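Local structure of phosphoribosylformylglycinamidine synthase 2 (Thermus thermophilus, 3VIU) at residues Arg108-Ser112 / Met113-Pro117; Leu310-Glu314 / Gly315-Ala319. The protein is a multidomain member of the PurM-like, AIR synthase related family that holds adenosine-5'-diphosphate and a magnesium ion at separate sites. All coordinates share one frame; numbering follows the deposited sequence.

Interaction 1. Residues Arg108-Ser112 / Met113-Pro117; sequences RDIMS and MGARP. With ADP (adenosine-5'-diphosphate), chain B.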
loop_
_atom_site.group_PDB
_atom_site.type_symbol
_atom_site.label_atom_id
_atom_site.label_comp_id
_atom_site.label_asym_id
_atom_site.label_seq_id
_atom_site.Cartn_x
_atom_site.Cartn_y
_atom_site.Cartn_z
ATOM N N ARG A 108 7.458 10.282 -6.269
ATOM C CA ARG A 108 8.302 11.365 -5.793
ATOM C C ARG A 108 8.740 11.163 -4.343
ATOM O O ARG A 108 9.866 11.504 -3.985
ATOM C CB ARG A 108 7.584 12.710 -5.965
ATOM C CG ARG A 108 7.469 13.143 -7.427
ATOM C CD ARG A 108 7.048 14.596 -7.546
ATOM N NE ARG A 108 5.645 14.800 -7.214
ATOM C CZ ARG A 108 4.633 14.483 -8.017
ATOM N NH1 ARG A 108 3.384 14.706 -7.624
ATOM N NH2 ARG A 108 4.867 13.954 -9.215
ATOM N N ASP A 109 7.862 10.597 -3.514
ATOM C CA ASP A 109 8.211 10.343 -2.118
ATOM C C ASP A 109 9.368 9.355 -2.038
ATOM O O ASP A 109 10.257 9.491 -1.206
ATOM C CB ASP A 109 7.029 9.757 -1.342
ATOM C CG ASP A 109 5.957 10.778 -1.046
ATOM O OD1 ASP A 109 6.304 11.929 -0.711
ATOM O OD2 ASP A 109 4.764 10.422 -1.131
ATOM N N ILE A 110 9.336 8.348 -2.901
ATOM C CA ILE A 110 10.372 7.330 -2.931
ATOM C C ILE A 110 11.669 7.911 -3.495
ATOM O O ILE A 110 12.755 7.600 -3.013
ATOM C CB ILE A 110 9.921 6.135 -3.786
ATOM C CG1 ILE A 110 8.636 5.537 -3.195
ATOM C CG2 ILE A 110 11.041 5.121 -3.910
ATOM C CD1 ILE A 110 8.689 5.283 -1.715
HETATM N N MSE A 111 11.550 8.757 -4.515
HETATM C CA MSE A 111 12.715 9.394 -5.127
HETATM C C MSE A 111 13.433 10.301 -4.145
HETATM O O MSE A 111 14.661 10.373 -4.145
HETATM C CB MSE A 111 12.319 10.290 -6.292
HETATM C CG MSE A 111 11.793 9.638 -7.534
HETATM SE SE MSE A 111 11.287 11.105 -8.707
HETATM C CE MSE A 111 9.399 10.726 -8.896
ATOM N N SER A 112 12.662 11.024 -3.335
ATOM C CA SER A 112 13.263 11.958 -2.398
ATOM C C SER A 112 14.208 11.273 -1.421
ATOM O O SER A 112 15.095 11.919 -0.874
ATOM C CB SER A 112 12.187 12.762 -1.659
ATOM O OG SER A 112 11.497 11.974 -0.716
HETATM N N MSE A 113 14.030 9.967 -1.216
HETATM C CA MSE A 113 14.911 9.207 -0.326
HETATM C C MSE A 113 16.192 8.831 -1.079
HETATM O O MSE A 113 17.124 8.268 -0.498
HETATM C CB MSE A 113 14.241 7.916 0.150
HETATM C CG MSE A 113 12.952 8.094 0.910
HETATM SE SE MSE A 113 13.050 9.352 2.381
HETATM C CE MSE A 113 14.264 8.408 3.558
ATOM N N GLY A 114 16.221 9.135 -2.374
ATOM C CA GLY A 114 17.372 8.815 -3.197
ATOM C C GLY A 114 17.291 7.391 -3.708
ATOM O O GLY A 114 18.289 6.810 -4.144
ATOM N N ALA A 115 16.091 6.823 -3.646
ATOM C CA ALA A 115 15.857 5.457 -4.098
ATOM C C ALA A 115 15.189 5.471 -5.463
ATOM O O ALA A 115 14.214 6.190 -5.684
ATOM C CB ALA A 115 14.980 4.721 -3.106
ATOM N N ARG A 116 15.729 4.680 -6.383
ATOM C CA ARG A 116 15.167 4.597 -7.717
ATOM C C ARG A 116 13.973 3.647 -7.685
ATOM O O ARG A 116 14.102 2.483 -7.304
ATOM C CB ARG A 116 16.222 4.085 -8.692
ATOM C CG ARG A 116 15.699 3.790 -10.075
ATOM C CD ARG A 116 16.805 3.217 -10.948
ATOM N NE ARG A 116 17.812 4.222 -11.279
ATOM C CZ ARG A 116 17.662 5.136 -12.232
ATOM N NH1 ARG A 116 16.548 5.169 -12.956
ATOM N NH2 ARG A 116 18.623 6.022 -12.460
ATOM N N PRO A 117 12.788 4.142 -8.063
ATOM C CA PRO A 117 11.558 3.341 -8.085
ATOM C C PRO A 117 11.713 2.067 -8.918
ATOM O O PRO A 117 12.051 2.136 -10.092
ATOM C CB PRO A 117 10.544 4.299 -8.696
ATOM C CG PRO A 117 11.008 5.627 -8.185
ATOM C CD PRO A 117 12.502 5.550 -8.389
HETATM P PB ADP B . 3.262 12.981 1.957
HETATM O O1B ADP B . 2.244 14.057 2.113
HETATM O O2B ADP B . 2.633 11.776 1.094
HETATM O O3B ADP B . 4.609 13.627 1.174
HETATM P PA ADP B . 2.580 12.615 4.573
HETATM O O1A ADP B . 2.748 13.951 5.208
HETATM O O2A ADP B . 1.095 12.525 3.930
HETATM O O3A ADP B . 3.730 12.407 3.420
HETATM O "O5'" ADP B . 2.716 11.401 5.659
HETATM C "C5'" ADP B . 3.109 11.939 6.937
HETATM C "C4'" ADP B . 4.233 11.112 7.627
HETATM O "O4'" ADP B . 3.679 10.231 8.656
HETATM C "C3'" ADP B . 5.026 10.186 6.670
HETATM O "O3'" ADP B . 6.384 10.082 7.118
HETATM C "C2'" ADP B . 4.271 8.860 6.759
HETATM O "O2'" ADP B . 5.091 7.742 6.408
HETATM C "C1'" ADP B . 3.793 8.832 8.213
HETATM N N9 ADP B . 2.507 8.135 8.348
HETATM C C8 ADP B . 1.276 8.627 8.013
HETATM N N7 ADP B . 0.350 7.748 8.264
HETATM C C5 ADP B . 0.917 6.635 8.774
HETATM C C6 ADP B . 0.434 5.379 9.226
HETATM N N6 ADP B . -0.919 5.093 9.192
HETATM N N1 ADP B . 1.321 4.471 9.688
HETATM C C2 ADP B . 2.638 4.729 9.729
HETATM N N3 ADP B . 3.131 5.897 9.314
HETATM C C4 ADP B . 2.319 6.865 8.836
#

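Interaction 2. Residues Leu310-Glu314 / Gly315-Ala319; sequences LVPKE and GKEKA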
loop_
_atom_site.group_PDB
_atom_site.type_symbol
_atom_site.label_atom_id
_atom_site.label_comp_id
_atom_site.label_asym_id
_atom_site.label_seq_id
_atom_site.Cartn_x
_atom_site.Cartn_y
_atom_site.Cartn_z
ATOM N N LEU A 310 15.193 20.961 -3.645
ATOM C CA LEU A 310 16.505 20.373 -3.373
ATOM C C LEU A 310 17.442 21.344 -2.656
ATOM O O LEU A 310 17.471 22.536 -2.958
ATOM C CB LEU A 310 17.162 19.878 -4.666
ATOM C CG LEU A 310 16.354 18.881 -5.501
ATOM C CD1 LEU A 310 15.432 19.647 -6.423
ATOM C CD2 LEU A 310 17.275 18.003 -6.313
ATOM N N VAL A 311 18.205 20.817 -1.704
ATOM C CA VAL A 311 19.143 21.612 -0.917
ATOM C C VAL A 311 20.550 21.128 -1.206
ATOM O O VAL A 311 20.972 20.083 -0.704
ATOM C CB VAL A 311 18.883 21.449 0.602
ATOM C CG1 VAL A 311 19.825 22.343 1.399
ATOM C CG2 VAL A 311 17.430 21.771 0.922
ATOM N N PRO A 312 21.297 21.876 -2.027
ATOM C CA PRO A 312 22.666 21.461 -2.344
ATOM C C PRO A 312 23.597 21.635 -1.153
ATOM O O PRO A 312 23.428 22.559 -0.350
ATOM C CB PRO A 312 23.048 22.378 -3.503
ATOM C CG PRO A 312 22.306 23.654 -3.170
ATOM C CD PRO A 312 20.944 23.137 -2.709
ATOM N N LYS A 313 24.571 20.737 -1.041
ATOM C CA LYS A 313 25.552 20.808 0.034
ATOM C C LYS A 313 26.414 22.040 -0.201
ATOM O O LYS A 313 26.446 22.582 -1.309
ATOM C CB LYS A 313 26.448 19.569 0.031
ATOM C CG LYS A 313 25.754 18.276 0.413
ATOM C CD LYS A 313 26.776 17.157 0.489
ATOM C CE LYS A 313 26.286 16.005 1.341
ATOM N NZ LYS A 313 27.399 15.060 1.583
ATOM N N GLU A 314 27.114 22.480 0.837
ATOM C CA GLU A 314 27.983 23.642 0.718
ATOM C C GLU A 314 29.012 23.444 -0.387
ATOM O O GLU A 314 29.741 22.444 -0.398
ATOM C CB GLU A 314 28.707 23.897 2.041
ATOM C CG GLU A 314 29.767 24.986 1.970
ATOM C CD GLU A 314 30.011 25.640 3.312
ATOM O OE1 GLU A 314 30.472 24.941 4.245
ATOM O OE2 GLU A 314 29.732 26.857 3.431
ATOM N N GLY A 315 29.064 24.389 -1.321
ATOM C CA GLY A 315 30.025 24.307 -2.405
ATOM C C GLY A 315 29.655 23.440 -3.593
ATOM O O GLY A 315 30.428 23.332 -4.547
ATOM N N LYS A 316 28.482 22.823 -3.558
ATOM C CA LYS A 316 28.070 21.972 -4.666
ATOM C C LYS A 316 26.886 22.527 -5.450
ATOM O O LYS A 316 26.267 21.809 -6.233
ATOM C CB LYS A 316 27.748 20.566 -4.149
ATOM C CG LYS A 316 28.969 19.819 -3.632
ATOM C CD LYS A 316 28.599 18.468 -3.036
ATOM C CE LYS A 316 29.841 17.618 -2.773
ATOM N NZ LYS A 316 30.781 18.304 -1.844
ATOM N N GLU A 317 26.578 23.805 -5.248
ATOM C CA GLU A 317 25.460 24.423 -5.952
ATOM C C GLU A 317 25.629 24.230 -7.448
ATOM O O GLU A 317 24.741 23.708 -8.119
ATOM C CB GLU A 317 25.369 25.921 -5.662
ATOM C CG GLU A 317 25.236 26.286 -4.205
ATOM C CD GLU A 317 26.523 26.072 -3.438
ATOM O OE1 GLU A 317 27.603 26.026 -4.070
ATOM O OE2 GLU A 317 26.458 25.964 -2.196
ATOM N N LYS A 318 26.773 24.654 -7.971
ATOM C CA LYS A 318 27.028 24.521 -9.396
ATOM C C LYS A 318 26.812 23.090 -9.864
ATOM O O LYS A 318 26.108 22.853 -10.845
ATOM C CB LYS A 318 28.450 24.976 -9.729
ATOM C CG LYS A 318 28.496 26.343 -10.375
ATOM C CD LYS A 318 27.695 26.359 -11.683
ATOM C CE LYS A 318 28.315 25.441 -12.742
ATOM N NZ LYS A 318 27.562 25.443 -14.033
ATOM N N ALA A 319 27.412 22.141 -9.150
ATOM C CA ALA A 319 27.290 20.726 -9.484
ATOM C C ALA A 319 25.825 20.333 -9.643
ATOM O O ALA A 319 25.454 19.665 -10.611
ATOM C CB ALA A 319 27.946 19.877 -8.397
#

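Interaction 1. Residues Arg108-Ser112 / Met113-Pro117
Gly114 and Met111 meet where a helix stops: Gly114 N donates to Met111 O at 2.7 Å. One residue back, Ile110 O accepts Met113 N at 3.2 Å and a weak bond from Ala115 N at 3.5 Å, so a single carbonyl takes two donors from the departing chain. Apolar contacts follow the same path. The CG2 branch of Ile110 lies 4.0 Å from Ala115 CB and also faces the ring of Pro117, while CG of that ring approaches Met111 CG to 4.1 Å, the two side chains crossing at about a right angle. Met113 touches the last turn through its near part, CG lying 3.7 Å from Asp109 O, while bends at chi2 and chi3 carry its selenium end away. The bond from Gly114 N to Met111 O and the weak one from Ala115 N to Ile110 O make a Schellman motif, the familiar glycine-terminated end of a helix. Gly114 takes a positive phi of 85°, and the chain of helix 95-112 reverses into strand 116-126 of the N-terminal AIR synthase related domain. Ser112 adds a side-chain tie. With chi1 at 72°, its OG sits between backbone N and carbonyl carbon and stays 2.8 Å from Asp109 O, although Asn68 OD1 competes for the one hydroxyl proton. Asp109 itself points from the far flank of the helix into the nucleotide pocket, where OD1 comes within 3.1 Å of ADP O3B. Lys83, which is hydrogen-bonded to ADP, makes a long, weak ion pair with Asp109 OD2. Further out, Met242 of helix 235-250 packs on Met111 and Pro117, Arg108 reaches Gln305 by a hydrogen bond, and Arg116 forms a salt bridge with Glu243.

Interaction 2. Residues Leu310-Glu314 / Gly315-Ala319
Gly315 is the third residue of a type II beta turn running from Lys313 to Lys316, and its phi of 83° is close to the positive value usual at that position. Its N-H is used by Glu317 OE2, 3.2 Å away, which it meets on the syn side of the carboxylate. Lys316 closes the turn: its N donates to Lys313 O at 3.0 Å in a fairly straight bond of 162°. The aliphatic parts of the two lysines lie side by side and point the same way, with Lys316 CD 3.9 Å from Lys313 CB. Their ammonium groups stay apart, and Lys313 NZ is paired with Asp252. Lys316 is also the N-cap residue, and Glu317 begins the helix. A bend at chi2, 72°, turns the Glu317 carboxylate back over the turn, while its side chain crosses that of Pro312 at about a right angle, with Glu317 CG 4.1 Å from Pro312 CG. Arg195 forms a salt bridge with Glu317 OE2 and a hydrogen bond with Pro312 O, joining the helix start to the strand end. Such a tight turn, leading strand 307-312 directly into helix 317-326, is a beta-turn-alpha connection within the mixed alpha/beta fold of the C-terminal AIR synthase related domain.

Overall arrangement
Interaction 1 comes first along the chain and interaction 2 well after it, their centres 19 Å apart and their nearest atoms about 8 Å, without touching. They are opposite kinds of junction: residues 108-117 lead from a helix into a strand of the six-stranded mixed sheet, residues 310-319 from a strand of the seven-stranded mixed sheet into a helix. The two family domains adjoin here in part through strand 254-259, which is next to strand 307-312 and also packs on Ser112 of interaction 1. Of the two, interaction 1 is buried and holds a residue of the ADP pocket, whereas interaction 2 lies at the surface, farther from the chain's centre.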